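Local coordinates for protein Pcdhgb2 (Mus musculus, PDB 5SZR) that probably mediates calcium-dependent cell adhesion that may help establish and maintain specific neuronal connections; the piece here spans extracellular cadherin domains 3-6, at residues 222-227 with 232-237; 267-272 with 278-283; 284-289 with 318-323. All blocks are in the same frame, centred on the assembly; numbering follows the deposited sequence.

Contact 1 (222-227 with 232-237); sequences VHVAEN and TSIAQV. With CA (calcium ion), chain P; CA (calcium ion), chain Q; MAN (alpha-D-mannopyranose), chain T.
Val-222 and Val-224 meet Ile-234 and Ala-235 through methyl groups and the Ile-234 CB methine. Val-222 CG2 touches Ala-235 CB at 3.7 Å. Its other methyl, CG1, comes within 3.3 Å of the backbone oxygen Ile-234 O. Val-224 uses both branches. Its CG2 packs on Ile-234 CB at 3.7 Å, while CG1 reaches Ile-234 CG2. The Val-224 and Ile-234 side chains cross at about a right angle. In Val-224, CG1 lies anti to the backbone N (chi1 -170°), which puts CG2 beside that N and against Ile-234.

The backbone sets up this pairing. Ile-234 and Ala-235 form a classic beta bulge opposite Val-277, so two consecutive residues turn toward 222-227. The strand pieces 222-225 and 232-236 run nearly antiparallel, at 167°, but their axes are 7.2 Å apart. They belong to different sheets: Val-222 and Val-224 bond through their backbones to strand 306-316, and Ile-234 packs on Val-277 and Ala-279 of strand 276-279. Phe-283 and Val-313 also lie against Val-224.

The ends of both segments carry other groups. Ser-233 OG is covalently bound to C1 of an O-linked mannose (1.4 Å), and the sugar O2 makes a weak hydrogen bond to Gln-236 OE1. Past the first strand, the extended Glu-226 side chain bridges two calcium ions, with OE2 2.3 Å from the chain P ion and OE1 2.8 Å from the chain Q ion. Asn-227 OD1 accepts from a water on the chain P ion. The arrangement is that of a cadherin repeat: two facing sheets of a Greek-key beta sandwich, with strand 219-225 leading into the interdomain calcium site.

Contact 2 (267-272 with 278-283); sequences FVSVNQ and FAQRAF
Arg-281 CG is tucked between the backbone N and carbonyl carbon (chi1 66°), and a second bend at chi3 turns the guanidinium back over Phe-267. The Phe-267 ring meets it because CG swings to the side of its own backbone N. Ring and guanidinium are stacked, 4.0 Å between centres and 28° between planes. Arg-281 CZ is off-centre for the cation-pi contact. Arg-281 CD lies more squarely over the face, 4.1 Å from the Phe-267 ring centroid, as a CH-pi contact. Ser-266 OG takes a hydrogen bond from Arg-281 NH1, which helps fix the guanidinium.

The backbones form a beta hairpin of strands 268-270 and 276-279, at one edge of a cadherin-domain sheet. Ser-269 and Phe-278 are its antiparallel hydrogen-bonded pair. Ser-269 N gives to Phe-278 O at 3.1 Å, and Phe-278 N returns a bond to Ser-269 O at 2.8 Å. Val-268 and Ala-279 are a non-hydrogen-bonded pair. Their side chains point to the other face of the sheet, where Val-268 CG1 is 4.2 Å from Phe-283 CZ, at the edge of that ring.

Phe-283 CE2 also touches Phe-267 CD1 at 3.9 Å. Beyond it, Phe-291 meets Phe-283 edge-to-face. At the hairpin turn, Asn-271 CB abuts the edge of the Phe-278 ring, while Asn-271 OD1 accepts from Asp-273 N and Ser-274 N.

Contact 3 (284-289 with 318-323); sequences DHEQLR and RNDNAP. With CA (calcium ion), chain Q; CA (calcium ion), chain P; CA (calcium ion), chain R.
Glu-286 and Asn-321 approach from opposite directions, with the carboxylate and amide planes 73° apart. They sit in the calcium-binding linker that joins successive cadherin domains. Asp-284 to Glu-286 form the DXE motif of one domain, and 318-323 carry all but the first residue of the linker motif DXNDNAP, which Asp-317 begins.

The Glu-286 chain bends at chi2 (68°), and this lays its carboxylate against two metals. OE1 is shared: it is 2.3 Å from the chain P calcium ion and 2.8 Å from the chain Q ion. Glu-286 OE2 lies closer to the chain Q ion, at 2.4 Å. Asp-320 comes from the linker side and splits its oxygens between the same ions. Its OD1 is 2.4 Å from the chain Q ion and its OD2 2.3 Å from the chain P ion. Asn-227 ND2 also bonds to Asp-320 OD2. The closely gathered carboxylates probably depend on the metals to offset their repulsion.

Asp-284 OD1 is a further ligand of the chain P ion. It also accepts from Glu-286 N in an Asx turn, the donor lying well out of the carboxylate plane. Glu-226 and two waters are the remaining ligands of that ion. Arg-318 binds the chain Q ion through its backbone O; Asp-317 and Asp-360 also ligate that ion.

Asn-319 and Asn-321 reach the third ion, of chain R, through OD1 and backbone O. Asn-321 ND2 instead gives a hydrogen bond, at 3.2 Å, to a water bound to the chain P ion.

Overall arrangement
The contacts follow one another along the chain without interleaving. Contacts 1 and 2 lie in the third cadherin domain of this fragment, domain 5 of the protein; contact 3 joins it to the linker before the next domain. Contacts 1 and 2 have centres about 9 Å apart. One segment of contact 1, on strand 232-240, lies in the same sheet as contact 2, next to strand 276-279. Asn-227 N and Phe-283 O also probably bond across them. Contact 3 is centred about 17 Å from contact 1 and about 20 Å from contact 2. Contacts 1 and 3 share two calcium ions and two waters. The sandwich thus continues directly into the calcium site, consistent with a calcium-stiffened junction.

Contact 1 (222-227 with 232-237)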
loop_
_atom_site.group_PDB
_atom_site.type_symbol
_atom_site.label_atom_id
_atom_site.label_comp_id
_atom_site.label_asym_id
_atom_site.label_seq_id
_atom_site.Cartn_x
_atom_site.Cartn_y
_atom_site.Cartn_z
ATOM N N VAL A 222 21.597 -8.055 -16.495
ATOM C CA VAL A 222 20.876 -8.656 -17.611
ATOM C C VAL A 222 21.872 -9.315 -18.553
ATOM O O VAL A 222 22.934 -8.750 -18.838
ATOM C CB VAL A 222 20.030 -7.603 -18.355
ATOM C CG1 VAL A 222 19.214 -8.254 -19.465
ATOM C CG2 VAL A 222 19.125 -6.871 -17.375
ATOM N N HIS A 223 21.528 -10.507 -19.036
ATOM C CA HIS A 223 22.305 -11.221 -20.044
ATOM C C HIS A 223 21.539 -11.218 -21.360
ATOM O O HIS A 223 20.346 -11.537 -21.384
ATOM C CB HIS A 223 22.586 -12.663 -19.615
ATOM C CG HIS A 223 23.552 -12.788 -18.478
ATOM N ND1 HIS A 223 23.178 -12.641 -17.161
ATOM C CD2 HIS A 223 24.879 -13.059 -18.462
ATOM C CE1 HIS A 223 24.230 -12.810 -16.382
ATOM N NE2 HIS A 223 25.276 -13.065 -17.146
ATOM N N VAL A 224 22.217 -10.856 -22.449
ATOM C CA VAL A 224 21.615 -10.828 -23.782
ATOM C C VAL A 224 22.574 -11.494 -24.761
ATOM O O VAL A 224 23.707 -11.031 -24.939
ATOM C CB VAL A 224 21.293 -9.400 -24.255
ATOM C CG1 VAL A 224 20.449 -9.446 -25.519
ATOM C CG2 VAL A 224 20.597 -8.609 -23.171
ATOM N N ALA A 225 22.113 -12.559 -25.411
ATOM C CA ALA A 225 22.936 -13.239 -26.397
ATOM C C ALA A 225 23.168 -12.341 -27.604
ATOM O O ALA A 225 22.248 -11.683 -28.101
ATOM C CB ALA A 225 22.289 -14.552 -26.837
ATOM N N GLU A 226 24.418 -12.312 -28.052
ATOM C CA GLU A 226 24.825 -11.608 -29.259
ATOM C C GLU A 226 23.918 -11.943 -30.435
ATOM O O GLU A 226 23.279 -13.001 -30.467
ATOM C CB GLU A 226 26.272 -11.990 -29.563
ATOM C CG GLU A 226 26.916 -11.402 -30.775
ATOM C CD GLU A 226 28.368 -11.807 -30.852
ATOM O OE1 GLU A 226 28.670 -12.996 -30.623
ATOM O OE2 GLU A 226 29.209 -10.923 -31.090
ATOM N N ASN A 227 23.864 -11.023 -31.400
ATOM C CA ASN A 227 23.159 -11.196 -32.670
ATOM C C ASN A 227 21.650 -11.303 -32.486
ATOM O O ASN A 227 20.944 -11.814 -33.364
ATOM C CB ASN A 227 23.693 -12.405 -33.446
ATOM C CG ASN A 227 25.182 -12.305 -33.703
ATOM O OD1 ASN A 227 25.705 -11.222 -33.959
ATOM N ND2 ASN A 227 25.875 -13.436 -33.626
ATOM N N THR A 232 14.258 -6.731 -29.470
ATOM C CA THR A 232 14.130 -7.895 -28.602
ATOM C C THR A 232 14.014 -7.440 -27.155
ATOM O O THR A 232 14.903 -6.752 -26.641
ATOM C CB THR A 232 15.331 -8.828 -28.752
ATOM O OG1 THR A 232 15.439 -9.267 -30.111
ATOM C CG2 THR A 232 15.177 -10.035 -27.841
ATOM N N SER A 233 12.923 -7.830 -26.502
ATOM C CA SER A 233 12.747 -7.542 -25.084
ATOM C C SER A 233 13.771 -8.321 -24.263
ATOM O O SER A 233 13.771 -9.557 -24.269
ATOM C CB SER A 233 11.325 -7.896 -24.652
ATOM O OG SER A 233 11.228 -8.027 -23.240
ATOM N N ILE A 234 14.635 -7.601 -23.551
ATOM C CA ILE A 234 15.732 -8.223 -22.823
ATOM C C ILE A 234 15.535 -8.225 -21.307
ATOM O O ILE A 234 16.213 -9.005 -20.621
ATOM C CB ILE A 234 17.083 -7.568 -23.177
ATOM C CG1 ILE A 234 17.138 -6.120 -22.683
ATOM C CG2 ILE A 234 17.344 -7.641 -24.676
ATOM C CD1 ILE A 234 18.394 -5.383 -23.113
ATOM N N ALA A 235 14.651 -7.390 -20.764
ATOM C CA ALA A 235 14.404 -7.348 -19.325
ATOM C C ALA A 235 13.159 -6.509 -19.065
ATOM O O ALA A 235 12.663 -5.806 -19.949
ATOM C CB ALA A 235 15.600 -6.781 -18.554
ATOM N N GLN A 236 12.667 -6.582 -17.827
ATOM C CA GLN A 236 11.511 -5.794 -17.405
ATOM C C GLN A 236 11.732 -5.308 -15.981
ATOM O O GLN A 236 11.745 -6.114 -15.045
ATOM C CB GLN A 236 10.218 -6.602 -17.499
ATOM C CG GLN A 236 8.981 -5.791 -17.154
ATOM C CD GLN A 236 7.691 -6.520 -17.480
ATOM O OE1 GLN A 236 7.688 -7.729 -17.733
ATOM N NE2 GLN A 236 6.583 -5.784 -17.479
ATOM N N VAL A 237 11.900 -3.999 -15.821
ATOM C CA VAL A 237 11.978 -3.394 -14.497
ATOM C C VAL A 237 10.566 -3.162 -13.977
ATOM O O VAL A 237 9.617 -2.989 -14.749
ATOM C CB VAL A 237 12.787 -2.081 -14.537
ATOM C CG1 VAL A 237 14.201 -2.340 -15.035
ATOM C CG2 VAL A 237 12.086 -1.043 -15.405
HETATM CA CA CA P . 29.859 -11.134 -33.276
HETATM CA CA CA Q . 31.264 -14.056 -31.029
HETATM C C1 MAN T . 9.961 -8.617 -22.885
HETATM C C2 MAN T . 10.123 -8.528 -21.359
HETATM C C3 MAN T . 11.261 -9.438 -20.906
HETATM C C4 MAN T . 11.089 -10.870 -21.453
HETATM C C5 MAN T . 10.904 -10.843 -22.973
HETATM C C6 MAN T . 10.567 -12.194 -23.570
HETATM O O2 MAN T . 8.950 -8.996 -20.682
HETATM O O3 MAN T . 11.379 -9.457 -19.484
HETATM O O4 MAN T . 12.240 -11.637 -21.154
HETATM O O5 MAN T . 9.826 -9.937 -23.331
HETATM O O6 MAN T . 10.342 -11.997 -24.968
HETATM O O HOH W 1 28.072 -9.998 -34.404
HETATM O O HOH W 2 31.466 -11.108 -35.312
#

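Contact 2 (267-272 with 278-283)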
loop_
_atom_site.group_PDB
_atom_site.type_symbol
_atom_site.label_atom_id
_atom_site.label_comp_id
_atom_site.label_asym_id
_atom_site.label_seq_id
_atom_site.Cartn_x
_atom_site.Cartn_y
_atom_site.Cartn_z
ATOM N N PHE A 267 20.749 1.762 -28.776
ATOM C CA PHE A 267 21.057 0.508 -28.095
ATOM C C PHE A 267 19.852 -0.059 -27.352
ATOM O O PHE A 267 19.438 -1.196 -27.605
ATOM C CB PHE A 267 22.225 0.705 -27.121
ATOM C CG PHE A 267 23.574 0.652 -27.775
ATOM C CD1 PHE A 267 24.412 -0.431 -27.577
ATOM C CD2 PHE A 267 24.000 1.682 -28.594
ATOM C CE1 PHE A 267 25.656 -0.483 -28.181
ATOM C CE2 PHE A 267 25.240 1.634 -29.200
ATOM C CZ PHE A 267 26.070 0.551 -28.992
ATOM N N VAL A 268 19.287 0.710 -26.423
ATOM C CA VAL A 268 18.230 0.222 -25.551
ATOM C C VAL A 268 17.189 1.313 -25.341
ATOM O O VAL A 268 17.482 2.510 -25.426
ATOM C CB VAL A 268 18.780 -0.256 -24.190
ATOM C CG1 VAL A 268 19.602 -1.529 -24.362
ATOM C CG2 VAL A 268 19.612 0.839 -23.549
ATOM N N SER A 269 15.962 0.877 -25.073
ATOM C CA SER A 269 14.877 1.750 -24.657
ATOM C C SER A 269 14.046 1.002 -23.629
ATOM O O SER A 269 14.198 -0.208 -23.442
ATOM C CB SER A 269 14.003 2.180 -25.839
ATOM O OG SER A 269 13.282 1.072 -26.347
ATOM N N VAL A 270 13.156 1.727 -22.958
ATOM C CA VAL A 270 12.223 1.120 -22.020
ATOM C C VAL A 270 10.826 1.634 -22.329
ATOM O O VAL A 270 10.641 2.815 -22.644
ATOM C CB VAL A 270 12.618 1.396 -20.552
ATOM C CG1 VAL A 270 12.403 2.856 -20.181
ATOM C CG2 VAL A 270 11.862 0.474 -19.617
ATOM N N ASN A 271 9.850 0.732 -22.292
ATOM C CA ASN A 271 8.461 1.138 -22.444
ATOM C C ASN A 271 8.003 1.844 -21.171
ATOM O O ASN A 271 8.152 1.310 -20.068
ATOM C CB ASN A 271 7.582 -0.075 -22.738
ATOM C CG ASN A 271 6.133 0.299 -22.961
ATOM O OD1 ASN A 271 5.390 0.555 -22.012
ATOM N ND2 ASN A 271 5.719 0.328 -24.224
ATOM N N GLN A 272 7.458 3.053 -21.321
ATOM C CA GLN A 272 7.214 3.909 -20.163
ATOM C C GLN A 272 6.123 3.373 -19.237
ATOM O O GLN A 272 6.083 3.760 -18.064
ATOM C CB GLN A 272 6.845 5.319 -20.619
ATOM C CG GLN A 272 5.450 5.423 -21.216
ATOM C CD GLN A 272 4.977 6.856 -21.363
ATOM O OE1 GLN A 272 5.673 7.797 -20.975
ATOM N NE2 GLN A 272 3.785 7.030 -21.924
ATOM N N PHE A 278 13.919 -2.950 -24.148
ATOM C CA PHE A 278 14.173 -3.519 -25.466
ATOM C C PHE A 278 15.598 -3.233 -25.905
ATOM O O PHE A 278 16.125 -2.142 -25.668
ATOM C CB PHE A 278 13.224 -2.949 -26.523
ATOM C CG PHE A 278 11.781 -3.272 -26.288
ATOM C CD1 PHE A 278 11.198 -4.370 -26.899
ATOM C CD2 PHE A 278 11.003 -2.466 -25.464
ATOM C CE1 PHE A 278 9.864 -4.667 -26.688
ATOM C CE2 PHE A 278 9.666 -2.757 -25.250
ATOM C CZ PHE A 278 9.095 -3.862 -25.863
ATOM N N ALA A 279 16.212 -4.214 -26.565
ATOM C CA ALA A 279 17.446 -3.983 -27.303
ATOM C C ALA A 279 17.088 -3.402 -28.662
ATOM O O ALA A 279 16.339 -4.020 -29.427
ATOM C CB ALA A 279 18.236 -5.281 -27.454
ATOM N N GLN A 280 17.606 -2.212 -28.960
ATOM C CA GLN A 280 17.262 -1.508 -30.187
ATOM C C GLN A 280 18.133 -1.903 -31.373
ATOM O O GLN A 280 17.874 -1.444 -32.491
ATOM C CB GLN A 280 17.362 0.005 -29.967
ATOM C CG GLN A 280 16.579 0.510 -28.759
ATOM C CD GLN A 280 15.120 0.779 -29.069
ATOM O OE1 GLN A 280 14.700 1.932 -29.157
ATOM N NE2 GLN A 280 14.339 -0.284 -29.231
ATOM N N ARG A 281 19.151 -2.733 -31.160
ATOM C CA ARG A 281 20.039 -3.147 -32.235
ATOM C C ARG A 281 20.564 -4.541 -31.936
ATOM O O ARG A 281 20.481 -5.028 -30.806
ATOM C CB ARG A 281 21.211 -2.179 -32.403
ATOM C CG ARG A 281 22.159 -2.168 -31.212
ATOM C CD ARG A 281 23.537 -1.652 -31.595
ATOM N NE ARG A 281 23.491 -0.296 -32.132
ATOM C CZ ARG A 281 24.567 0.449 -32.362
ATOM N NH1 ARG A 281 24.437 1.674 -32.850
ATOM N NH2 ARG A 281 25.774 -0.032 -32.100
ATOM N N ALA A 282 21.118 -5.177 -32.964
ATOM C CA ALA A 282 21.802 -6.451 -32.788
ATOM C C ALA A 282 23.142 -6.214 -32.105
ATOM O O ALA A 282 24.009 -5.522 -32.649
ATOM C CB ALA A 282 22.001 -7.140 -34.137
ATOM N N PHE A 283 23.308 -6.768 -30.907
ATOM C CA PHE A 283 24.567 -6.614 -30.194
ATOM C C PHE A 283 25.643 -7.510 -30.804
ATOM O O PHE A 283 25.362 -8.598 -31.313
ATOM C CB PHE A 283 24.384 -6.938 -28.712
ATOM C CG PHE A 283 23.434 -6.010 -27.998
ATOM C CD1 PHE A 283 22.640 -6.477 -26.964
ATOM C CD2 PHE A 283 23.346 -4.675 -28.351
ATOM C CE1 PHE A 283 21.763 -5.626 -26.296
ATOM C CE2 PHE A 283 22.472 -3.818 -27.685
ATOM C CZ PHE A 283 21.682 -4.296 -26.658
#

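Contact 3 (284-289 with 318-323)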
loop_
_atom_site.group_PDB
_atom_site.type_symbol
_atom_site.label_atom_id
_atom_site.label_comp_id
_atom_site.label_asym_id
_atom_site.label_seq_id
_atom_site.Cartn_x
_atom_site.Cartn_y
_atom_site.Cartn_z
ATOM N N ASP A 284 26.886 -7.035 -30.753
ATOM C CA ASP A 284 28.048 -7.754 -31.273
ATOM C C ASP A 284 29.062 -7.866 -30.143
ATOM O O ASP A 284 29.710 -6.875 -29.786
ATOM C CB ASP A 284 28.631 -7.031 -32.491
ATOM C CG ASP A 284 29.882 -7.696 -33.043
ATOM O OD1 ASP A 284 30.166 -8.866 -32.707
ATOM O OD2 ASP A 284 30.583 -7.043 -33.847
ATOM N N HIS A 285 29.187 -9.070 -29.576
ATOM C CA HIS A 285 30.070 -9.281 -28.431
ATOM C C HIS A 285 31.507 -8.882 -28.743
ATOM O O HIS A 285 32.249 -8.474 -27.842
ATOM C CB HIS A 285 30.006 -10.745 -27.991
ATOM C CG HIS A 285 31.020 -11.116 -26.952
ATOM N ND1 HIS A 285 30.782 -10.984 -25.600
ATOM C CD2 HIS A 285 32.269 -11.624 -27.066
ATOM C CE1 HIS A 285 31.845 -11.391 -24.927
ATOM N NE2 HIS A 285 32.761 -11.784 -25.793
ATOM N N GLU A 286 31.915 -8.981 -30.005
ATOM C CA GLU A 286 33.284 -8.645 -30.369
ATOM C C GLU A 286 33.543 -7.141 -30.349
ATOM O O GLU A 286 34.701 -6.733 -30.216
ATOM C CB GLU A 286 33.612 -9.238 -31.738
ATOM C CG GLU A 286 33.962 -10.733 -31.706
ATOM C CD GLU A 286 32.789 -11.632 -31.339
ATOM O OE1 GLU A 286 31.710 -11.487 -31.941
ATOM O OE2 GLU A 286 32.950 -12.496 -30.453
ATOM N N GLN A 287 32.501 -6.313 -30.469
ATOM C CA GLN A 287 32.667 -4.869 -30.356
ATOM C C GLN A 287 32.492 -4.383 -28.919
ATOM O O GLN A 287 33.293 -3.575 -28.441
ATOM C CB GLN A 287 31.687 -4.144 -31.286
ATOM C CG GLN A 287 32.051 -4.238 -32.763
ATOM C CD GLN A 287 33.429 -3.672 -33.066
ATOM O OE1 GLN A 287 33.782 -2.586 -32.604
ATOM N NE2 GLN A 287 34.217 -4.411 -33.838
ATOM N N LEU A 288 31.469 -4.864 -28.220
ATOM C CA LEU A 288 31.191 -4.411 -26.863
ATOM C C LEU A 288 30.667 -5.570 -26.031
ATOM O O LEU A 288 29.678 -6.209 -26.399
ATOM C CB LEU A 288 30.176 -3.262 -26.868
ATOM C CG LEU A 288 29.833 -2.610 -25.527
ATOM C CD1 LEU A 288 31.079 -2.025 -24.869
ATOM C CD2 LEU A 288 28.783 -1.539 -25.744
ATOM N N ARG A 289 31.330 -5.828 -24.905
ATOM C CA ARG A 289 30.958 -6.934 -24.037
ATOM C C ARG A 289 29.922 -6.552 -22.991
ATOM O O ARG A 289 29.192 -7.430 -22.517
ATOM C CB ARG A 289 32.205 -7.498 -23.343
ATOM C CG ARG A 289 33.198 -8.150 -24.302
ATOM C CD ARG A 289 34.634 -7.965 -23.833
ATOM N NE ARG A 289 35.062 -8.990 -22.888
ATOM C CZ ARG A 289 35.986 -9.910 -23.152
ATOM N NH1 ARG A 289 36.583 -9.931 -24.335
ATOM N NH2 ARG A 289 36.319 -10.804 -22.233
ATOM N N ARG A 318 28.548 -15.590 -28.754
ATOM C CA ARG A 318 28.161 -16.730 -29.570
ATOM C C ARG A 318 29.301 -17.101 -30.509
ATOM O O ARG A 318 30.241 -16.328 -30.717
ATOM C CB ARG A 318 26.896 -16.440 -30.383
ATOM C CG ARG A 318 25.601 -16.512 -29.593
ATOM C CD ARG A 318 24.406 -16.467 -30.533
ATOM N NE ARG A 318 23.134 -16.556 -29.821
ATOM C CZ ARG A 318 22.587 -17.697 -29.411
ATOM N NH1 ARG A 318 21.423 -17.686 -28.773
ATOM N NH2 ARG A 318 23.208 -18.850 -29.636
ATOM N N ASN A 319 29.208 -18.300 -31.081
ATOM C CA ASN A 319 30.234 -18.787 -32.003
ATOM C C ASN A 319 29.881 -18.376 -33.433
ATOM O O ASN A 319 29.530 -19.191 -34.287
ATOM C CB ASN A 319 30.397 -20.296 -31.880
ATOM C CG ASN A 319 31.643 -20.794 -32.588
ATOM O OD1 ASN A 319 32.673 -20.126 -32.568
ATOM N ND2 ASN A 319 31.552 -21.960 -33.234
ATOM N N ASP A 320 29.984 -17.072 -33.689
ATOM C CA ASP A 320 29.703 -16.529 -35.011
ATOM C C ASP A 320 30.969 -16.210 -35.803
ATOM O O ASP A 320 30.896 -15.522 -36.826
ATOM C CB ASP A 320 28.806 -15.288 -34.901
ATOM C CG ASP A 320 29.339 -14.249 -33.928
ATOM O OD1 ASP A 320 30.253 -14.562 -33.141
ATOM O OD2 ASP A 320 28.823 -13.110 -33.942
ATOM N N ASN A 321 32.124 -16.705 -35.364
ATOM C CA ASN A 321 33.373 -16.545 -36.098
ATOM C C ASN A 321 34.044 -17.904 -36.219
ATOM O O ASN A 321 34.281 -18.571 -35.208
ATOM C CB ASN A 321 34.309 -15.552 -35.408
ATOM C CG ASN A 321 33.795 -14.132 -35.477
ATOM O OD1 ASN A 321 34.064 -13.407 -36.438
ATOM N ND2 ASN A 321 33.053 -13.723 -34.456
ATOM N N ALA A 322 34.340 -18.309 -37.451
ATOM C CA ALA A 322 35.106 -19.522 -37.668
ATOM C C ALA A 322 36.595 -19.227 -37.522
ATOM O O ALA A 322 37.051 -18.129 -37.855
ATOM C CB ALA A 322 34.832 -20.093 -39.052
ATOM N N PRO A 323 37.372 -20.182 -37.013
ATOM C CA PRO A 323 38.824 -19.988 -36.970
ATOM C C PRO A 323 39.384 -19.804 -38.372
ATOM O O PRO A 323 38.826 -20.292 -39.359
ATOM C CB PRO A 323 39.345 -21.273 -36.315
ATOM C CG PRO A 323 38.229 -22.255 -36.408
ATOM C CD PRO A 323 36.956 -21.471 -36.433
HETATM CA CA CA Q . 31.264 -14.056 -31.029
HETATM CA CA CA P . 29.859 -11.134 -33.276
HETATM CA CA CA R . 34.792 -19.401 -33.009
HETATM O O HOH W 2 31.466 -11.108 -35.312
HETATM O O HOH W 1 28.072 -9.998 -34.404
#